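Polyisoprenyl-teichoic acid--peptidoglycan teichoic acid transferase TagV (Bacillus subtilis, PDB 6UF3) belongs to the LytR-CpsA-Psr family of bacterial cell-envelope transferases and folds as a mixed beta sheet packed between helices. Local coordinates at residues I29-D34 with M40-I45; N82-P87 with L222-S227. One frame throughout, in Å; residues are numbered along the deposited sequence.

Contact 1 of 2, residues I29-D34 with M40-I45; sequences IVVTLD and MKMLSI
Strands 25-34 and 39-44 form an antiparallel hairpin within the central mixed sheet, a buried contact burying 502 Å² between 29-34 and 40-45. The axes of 29-34 and 40-44 approach to 4.6 Å, with their N-to-C directions at 168°. Four backbone bonds fix the register, two in each of the hydrogen-bonded pairs V30-L43 and T32-K41; the straightest joins V30 N to L43 O at 2.8 Å, with 170° at the hydrogen. In the non-hydrogen-bonded pairs, CA-H groups point at carbonyls instead, as where V31 CA lies 3.2 Å from K41 O.

One face carries I29, V31, L33, M40, M42 and S44. Here I29 CG2 presses on M42 CG at 3.7 Å. Rotation about the M42 CG-SD bond (chi3 -61°) bends the chain and brings CE to V31 CG2 at 4.0 Å, so one methionine spans two residues of the partner strand. V31's other methyl, CG1, meets M40 SD at 4.1 Å. Helix 158-177 covers I29 and M42 through L168.

On the other face T32 OG1 sits 3.3 Å from K41 CB, but its polar partner is H256 ND1. The K41 chain continues away from strand 25-34, and NZ makes a salt bridge with D220. The side chain of V30 projects from the sheet onto V80 and L84 of helix 72-84, while that of L43 meets V249 of helix 243-257. Helices on both faces of a hairpin inside a mixed sheet make this the core of an alpha/beta/alpha sandwich.

Contact 2 of 2, residues N82-P87 with L222-S227; sequences NFLQIP and LSITGS
Q85 NE2 donates to N82 O at 3.0 Å with 172° at the hydrogen, a nearly straight bond in which the acceptor lies close to the plane of the Q85 amide. This bond folds the glutamine back over the last turn of helix 72-84. The helix ends at L84, and Q85, the next residue, has a positive phi of 53°. Outside partners hold nearby carbonyls, R250 NE bonding to F83 O and Q254 NE2 to Q85 O, so two side chains of helix 243-257 bond to carbonyls at this C-terminal end.

Across to 222-227 the contact is apolar and small, with 97 Å² buried in total. F83 and L84 meet I224, which lies where the chain leaves edge strand 220-222 of the mixed sheet for the antiparallel hairpin 226-231/236-241; the helix end thus packs against a connection between two sheets. The CB of F83 points toward 222-227, and a chi1 of -178° sets CG opposite the backbone N, bringing the ring against I224 with the two side chains coming from opposite directions. CE2 of F83 touches I224 CD1 at 3.9 Å, while F83 CZ and I224 CG2 are 4.2 Å apart. The same CD1 also reaches L84 CD2, at 4.3 Å, so one methyl serves both helix residues. P241 of the hairpin touches F83 and I224 alike, and F239 adds to the packing on I224.

How the contacts relate
From the N terminus, contact 1 comes first and closes a short loop, with five residues separating 29-34 from 40-45. Helix 72-84 follows, and contact 2 opens at its end and closes at 222-227, after 134 intervening residues. The two are therefore in series and neither nest nor cross. In space their centres are only about 11 Å apart, and they share a boundary. L222 N lies 2.8 Å from M42 O, probably hydrogen-bonded, which adds edge strand 220-222 beside the hairpin. L43 CD1 packs on I224 CG1, and L43 CD2 on L84 CD2, each at 3.6 Å, joining hairpin, helix end and late chain in one apolar layer.

Contact 1 of 2, residues I29-D34 with M40-I45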
ATOM      1  N   ILE A  29       1.840  -1.441   1.195  1.00 17.18           N
ATOM      2  CA  ILE A  29       2.662  -0.420   0.548  1.00 16.20           C
ATOM      3  C   ILE A  29       3.106   0.593   1.590  1.00 15.10           C
ATOM      4  O   ILE A  29       2.278   1.156   2.307  1.00 16.63           O
ATOM      5  CB  ILE A  29       1.903   0.285  -0.585  1.00 17.14           C
ATOM      6  CG1 ILE A  29       1.457  -0.727  -1.642  1.00 20.03           C
ATOM      7  CG2 ILE A  29       2.814   1.348  -1.216  1.00 19.85           C
ATOM      8  CD1 ILE A  29       0.435  -0.194  -2.638  1.00 22.38           C
ATOM      9  N   VAL A  30       4.409   0.852   1.651  1.00 16.33           N
ATOM     10  CA  VAL A  30       4.980   1.844   2.552  1.00 15.43           C
ATOM     11  C   VAL A  30       5.365   3.067   1.732  1.00 18.96           C
ATOM     12  O   VAL A  30       6.001   2.936   0.680  1.00 18.45           O
ATOM     13  CB  VAL A  30       6.204   1.281   3.286  1.00 18.37           C
ATOM     14  CG1 VAL A  30       6.937   2.372   4.040  1.00 17.35           C
ATOM     15  CG2 VAL A  30       5.738   0.184   4.258  1.00 18.37           C
ATOM     16  N   VAL A  31       4.974   4.247   2.207  1.00 16.77           N
ATOM     17  CA  VAL A  31       5.409   5.516   1.621  1.00 14.38           C
ATOM     18  C   VAL A  31       6.145   6.288   2.704  1.00 19.39           C
ATOM     19  O   VAL A  31       5.657   6.387   3.835  1.00 20.52           O
ATOM     20  CB  VAL A  31       4.218   6.329   1.080  1.00 16.82           C
ATOM     21  CG1 VAL A  31       4.675   7.717   0.600  1.00 20.35           C
ATOM     22  CG2 VAL A  31       3.523   5.573  -0.040  1.00 18.62           C
ATOM     23  N   THR A  32       7.326   6.814   2.380  1.00 17.60           N
ATOM     24  CA  THR A  32       8.027   7.713   3.287  1.00 16.72           C
ATOM     25  C   THR A  32       7.997   9.122   2.696  1.00 17.61           C
ATOM     26  O   THR A  32       8.052   9.292   1.477  1.00 20.25           O
ATOM     27  CB  THR A  32       9.469   7.256   3.571  1.00 20.08           C
ATOM     28  OG1 THR A  32      10.188   7.087   2.344  1.00 20.44           O
ATOM     29  CG2 THR A  32       9.470   5.908   4.303  1.00 16.63           C
ATOM     30  N   LEU A  33       7.864  10.116   3.558  1.00 16.39           N
ATOM     31  CA  LEU A  33       7.664  11.498   3.130  1.00 16.38           C
ATOM     32  C   LEU A  33       8.645  12.402   3.858  1.00 20.76           C
ATOM     33  O   LEU A  33       8.855  12.274   5.071  1.00 21.04           O
ATOM     34  CB  LEU A  33       6.215  11.956   3.396  1.00 19.01           C
ATOM     35  CG  LEU A  33       5.070  11.205   2.703  1.00 21.36           C
ATOM     36  CD1 LEU A  33       4.557  10.042   3.571  1.00 21.66           C
ATOM     37  CD2 LEU A  33       3.926  12.141   2.380  1.00 24.10           C
ATOM     38  N   ASP A  34       9.262  13.318   3.102  1.00 19.67           N
ATOM     39  CA  ASP A  34      10.104  14.366   3.664  1.00 22.33           C
ATOM     40  C   ASP A  34       9.437  15.673   3.256  1.00 25.09           C
ATOM     41  O   ASP A  34       9.711  16.211   2.162  1.00 26.44           O
ATOM     42  CB  ASP A  34      11.540  14.257   3.156  1.00 23.92           C
ATOM     43  CG  ASP A  34      12.472  15.265   3.800  1.00 26.23           C
ATOM     44  OD1 ASP A  34      12.013  16.070   4.638  1.00 32.03           O
ATOM     45  OD2 ASP A  34      13.671  15.259   3.452  1.00 30.14           O
ATOM     46  N   MET A  40       9.132  12.055  -1.697  1.00 22.64           N
ATOM     47  CA  MET A  40       8.477  10.799  -1.327  1.00 19.70           C
ATOM     48  C   MET A  40       9.261   9.600  -1.842  1.00 19.53           C
ATOM     49  O   MET A  40       9.865   9.641  -2.913  1.00 21.03           O
ATOM     50  CB  MET A  40       7.063  10.669  -1.915  1.00 28.07           C
ATOM     51  CG  MET A  40       6.005  11.582  -1.359  1.00 27.68           C
ATOM     52  SD  MET A  40       4.380  10.967  -1.884  1.00 23.66           S
ATOM     53  CE  MET A  40       3.453  12.505  -1.837  1.00 26.97           C
ATOM     54  N   LYS A  41       9.179   8.496  -1.093  1.00 20.49           N
ATOM     55  CA  LYS A  41       9.651   7.198  -1.556  1.00 20.57           C
ATOM     56  C   LYS A  41       8.540   6.183  -1.331  1.00 18.87           C
ATOM     57  O   LYS A  41       7.673   6.391  -0.479  1.00 17.94           O
ATOM     58  CB  LYS A  41      10.930   6.761  -0.833  1.00 20.20           C
ATOM     59  CG  LYS A  41      12.038   7.787  -0.965  1.00 19.66           C
ATOM     60  CD  LYS A  41      13.415   7.225  -0.621  1.00 19.96           C
ATOM     61  CE  LYS A  41      14.459   8.316  -0.645  1.00 22.17           C
ATOM     62  NZ  LYS A  41      14.689   8.882  -2.006  1.00 26.34           N
ATOM     63  N   MET A  42       8.550   5.110  -2.127  1.00 17.93           N
ATOM     64  CA  MET A  42       7.477   4.119  -2.088  1.00 20.52           C
ATOM     65  C   MET A  42       8.043   2.718  -2.261  1.00 16.78           C
ATOM     66  O   MET A  42       8.956   2.508  -3.059  1.00 20.18           O
ATOM     67  CB  MET A  42       6.413   4.386  -3.178  1.00 19.05           C
ATOM     68  CG  MET A  42       5.235   3.384  -3.132  1.00 19.30           C
ATOM     69  SD  MET A  42       3.977   3.615  -4.404  1.00 23.38           S
ATOM     70  CE  MET A  42       3.409   5.271  -4.017  1.00 23.11           C
ATOM     71  N   LEU A  43       7.482   1.763  -1.511  1.00 17.54           N
ATOM     72  CA  LEU A  43       7.928   0.381  -1.541  1.00 23.02           C
ATOM     73  C   LEU A  43       6.731  -0.535  -1.304  1.00 21.07           C
ATOM     74  O   LEU A  43       6.063  -0.394  -0.282  1.00 23.57           O
ATOM     75  CB  LEU A  43       8.989   0.175  -0.456  1.00 30.09           C
ATOM     76  CG  LEU A  43       9.492  -1.207  -0.062  1.00 41.08           C
ATOM     77  CD1 LEU A  43      10.478  -1.723  -1.103  1.00 48.88           C
ATOM     78  CD2 LEU A  43      10.131  -1.114   1.300  1.00 47.60           C
ATOM     79  N   SER A  44       6.444  -1.459  -2.231  1.00 18.86           N
ATOM     80  CA  SER A  44       5.465  -2.495  -1.897  1.00 19.68           C
ATOM     81  C   SER A  44       6.178  -3.711  -1.333  1.00 19.40           C
ATOM     82  O   SER A  44       7.340  -3.966  -1.640  1.00 21.60           O
ATOM     83  CB  SER A  44       4.607  -2.891  -3.105  1.00 25.42           C
ATOM     84  OG  SER A  44       5.384  -3.407  -4.169  1.00 35.49           O
ATOM     85  N   ILE A  45       5.477  -4.448  -0.483  1.00 17.44           N
ATOM     86  CA  ILE A  45       6.013  -5.674   0.099  1.00 20.96           C
ATOM     87  C   ILE A  45       5.172  -6.844  -0.396  1.00 20.01           C
ATOM     88  O   ILE A  45       3.975  -6.913  -0.089  1.00 19.62           O
ATOM     89  CB  ILE A  45       6.016  -5.634   1.633  1.00 20.47           C
ATOM     90  CG1 ILE A  45       6.734  -4.376   2.148  1.00 21.17           C
ATOM     91  CG2 ILE A  45       6.654  -6.912   2.163  1.00 18.26           C
ATOM     92  CD1 ILE A  45       6.483  -4.092   3.648  1.00 25.11           C
TER

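Contact 2 of 2, residues N82-P87 with L222-S227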
ATOM      1  N   ASN A  82       9.717  -3.970  11.914  1.00 20.83           N
ATOM      2  CA  ASN A  82      10.877  -4.826  12.138  1.00 21.31           C
ATOM      3  C   ASN A  82      11.559  -5.194  10.825  1.00 20.27           C
ATOM      4  O   ASN A  82      12.796  -5.255  10.752  1.00 22.07           O
ATOM      5  CB  ASN A  82      10.445  -6.087  12.879  1.00 20.80           C
ATOM      6  CG  ASN A  82      10.088  -5.819  14.327  1.00 27.82           C
ATOM      7  OD1 ASN A  82      10.235  -4.698  14.815  1.00 30.21           O
ATOM      8  ND2 ASN A  82       9.630  -6.856  15.032  1.00 27.97           N
ATOM      9  N   PHE A  83      10.768  -5.458   9.788  1.00 19.45           N
ATOM     10  CA  PHE A  83      11.316  -5.856   8.498  1.00 21.52           C
ATOM     11  C   PHE A  83      12.109  -4.725   7.851  1.00 19.73           C
ATOM     12  O   PHE A  83      13.207  -4.953   7.320  1.00 21.81           O
ATOM     13  CB  PHE A  83      10.175  -6.309   7.588  1.00 17.75           C
ATOM     14  CG  PHE A  83      10.624  -6.778   6.241  1.00 19.81           C
ATOM     15  CD1 PHE A  83      11.441  -7.884   6.111  1.00 21.58           C
ATOM     16  CD2 PHE A  83      10.212  -6.117   5.095  1.00 19.66           C
ATOM     17  CE1 PHE A  83      11.848  -8.316   4.864  1.00 25.81           C
ATOM     18  CE2 PHE A  83      10.616  -6.548   3.850  1.00 23.27           C
ATOM     19  CZ  PHE A  83      11.439  -7.646   3.737  1.00 24.23           C
ATOM     20  N   LEU A  84      11.571  -3.503   7.883  1.00 20.33           N
ATOM     21  CA  LEU A  84      12.215  -2.373   7.220  1.00 19.18           C
ATOM     22  C   LEU A  84      13.108  -1.567   8.147  1.00 23.86           C
ATOM     23  O   LEU A  84      13.792  -0.647   7.671  1.00 22.41           O
ATOM     24  CB  LEU A  84      11.160  -1.434   6.611  1.00 19.23           C
ATOM     25  CG  LEU A  84      10.270  -2.054   5.534  1.00 21.35           C
ATOM     26  CD1 LEU A  84       9.207  -1.062   5.004  1.00 18.44           C
ATOM     27  CD2 LEU A  84      11.111  -2.635   4.408  1.00 23.82           C
ATOM     28  N   GLN A  85      13.097  -1.870   9.446  1.00 27.04           N
ATOM     29  CA  GLN A  85      13.905  -1.165  10.437  1.00 28.08           C
ATOM     30  C   GLN A  85      13.667   0.340  10.358  1.00 27.35           C
ATOM     31  O   GLN A  85      14.594   1.146  10.398  1.00 28.64           O
ATOM     32  CB  GLN A  85      15.386  -1.512  10.285  1.00 30.41           C
ATOM     33  CG  GLN A  85      15.704  -2.902  10.779  1.00 31.69           C
ATOM     34  CD  GLN A  85      15.528  -3.030  12.275  1.00 43.54           C
ATOM     35  OE1 GLN A  85      16.315  -2.488  13.050  1.00 48.15           O
ATOM     36  NE2 GLN A  85      14.498  -3.756  12.690  1.00 43.68           N
ATOM     37  N   ILE A  86      12.397   0.709  10.231  1.00 25.55           N
ATOM     38  CA  ILE A  86      11.968   2.106  10.311  1.00 24.98           C
ATOM     39  C   ILE A  86      10.705   2.166  11.149  1.00 23.80           C
ATOM     40  O   ILE A  86       9.985   1.170  11.289  1.00 24.80           O
ATOM     41  CB  ILE A  86      11.713   2.728   8.920  1.00 26.96           C
ATOM     42  CG1 ILE A  86      10.656   1.938   8.132  1.00 22.98           C
ATOM     43  CG2 ILE A  86      13.021   2.899   8.145  1.00 27.46           C
ATOM     44  CD1 ILE A  86       9.926   2.780   7.073  1.00 23.12           C
ATOM     45  N   PRO A  87      10.420   3.317  11.742  1.00 25.08           N
ATOM     46  CA  PRO A  87       9.113   3.496  12.374  1.00 23.01           C
ATOM     47  C   PRO A  87       8.033   3.711  11.328  1.00 21.53           C
ATOM     48  O   PRO A  87       8.265   4.310  10.274  1.00 24.38           O
ATOM     49  CB  PRO A  87       9.309   4.742  13.246  1.00 29.15           C
ATOM     50  CG  PRO A  87      10.435   5.466  12.637  1.00 34.13           C
ATOM     51  CD  PRO A  87      11.315   4.466  11.962  1.00 27.65           C
ATOM     52  N   LEU A 222      11.324   2.054  -4.547  1.00 22.43           N
ATOM     53  CA  LEU A 222      12.274   1.030  -4.146  1.00 23.45           C
ATOM     54  C   LEU A 222      11.631  -0.339  -4.293  1.00 25.66           C
ATOM     55  O   LEU A 222      10.424  -0.463  -4.498  1.00 23.99           O
ATOM     56  CB  LEU A 222      12.736   1.244  -2.702  1.00 25.15           C
ATOM     57  CG  LEU A 222      13.191   2.663  -2.345  1.00 27.58           C
ATOM     58  CD1 LEU A 222      13.718   2.702  -0.926  1.00 26.17           C
ATOM     59  CD2 LEU A 222      14.247   3.179  -3.305  1.00 31.13           C
ATOM     60  N   SER A 223      12.458  -1.378  -4.197  1.00 23.71           N
ATOM     61  CA  SER A 223      12.000  -2.738  -4.449  1.00 25.03           C
ATOM     62  C   SER A 223      12.561  -3.682  -3.400  1.00 23.97           C
ATOM     63  O   SER A 223      13.730  -3.574  -3.022  1.00 27.49           O
ATOM     64  CB  SER A 223      12.436  -3.228  -5.840  1.00 35.54           C
ATOM     65  OG  SER A 223      11.874  -2.423  -6.858  1.00 49.14           O
ATOM     66  N   ILE A 224      11.728  -4.620  -2.952  1.00 23.54           N
ATOM     67  CA  ILE A 224      12.213  -5.782  -2.211  1.00 22.62           C
ATOM     68  C   ILE A 224      12.523  -6.855  -3.250  1.00 24.75           C
ATOM     69  O   ILE A 224      11.620  -7.524  -3.756  1.00 29.03           O
ATOM     70  CB  ILE A 224      11.204  -6.280  -1.176  1.00 24.76           C
ATOM     71  CG1 ILE A 224      10.822  -5.167  -0.192  1.00 26.73           C
ATOM     72  CG2 ILE A 224      11.783  -7.486  -0.435  1.00 27.22           C
ATOM     73  CD1 ILE A 224      11.956  -4.713   0.698  1.00 25.26           C
ATOM     74  N   THR A 225      13.800  -7.001  -3.593  1.00 22.72           N
ATOM     75  CA  THR A 225      14.198  -8.084  -4.474  1.00 24.70           C
ATOM     76  C   THR A 225      14.350  -9.376  -3.670  1.00 29.91           C
ATOM     77  O   THR A 225      14.486  -9.364  -2.442  1.00 28.14           O
ATOM     78  CB  THR A 225      15.500  -7.748  -5.199  1.00 29.63           C
ATOM     79  OG1 THR A 225      16.551  -7.586  -4.246  1.00 31.66           O
ATOM     80  CG2 THR A 225      15.350  -6.443  -6.005  1.00 31.30           C
ATOM     81  N   GLY A 226      14.307 -10.495  -4.377  1.00 26.79           N
ATOM     82  CA  GLY A 226      14.391 -11.776  -3.709  1.00 28.27           C
ATOM     83  C   GLY A 226      14.158 -12.914  -4.671  1.00 31.66           C
ATOM     84  O   GLY A 226      14.205 -12.742  -5.892  1.00 35.11           O
ATOM     85  N   SER A 227      13.917 -14.092  -4.102  1.00 27.64           N
ATOM     86  CA  SER A 227      13.831 -15.326  -4.869  1.00 33.28           C
ATOM     87  C   SER A 227      12.563 -16.084  -4.520  1.00 32.43           C
ATOM     88  O   SER A 227      12.133 -16.085  -3.367  1.00 29.23           O
ATOM     89  CB  SER A 227      15.043 -16.239  -4.609  1.00 38.79           C
ATOM     90  OG  SER A 227      16.258 -15.545  -4.814  1.00 49.15           O
TER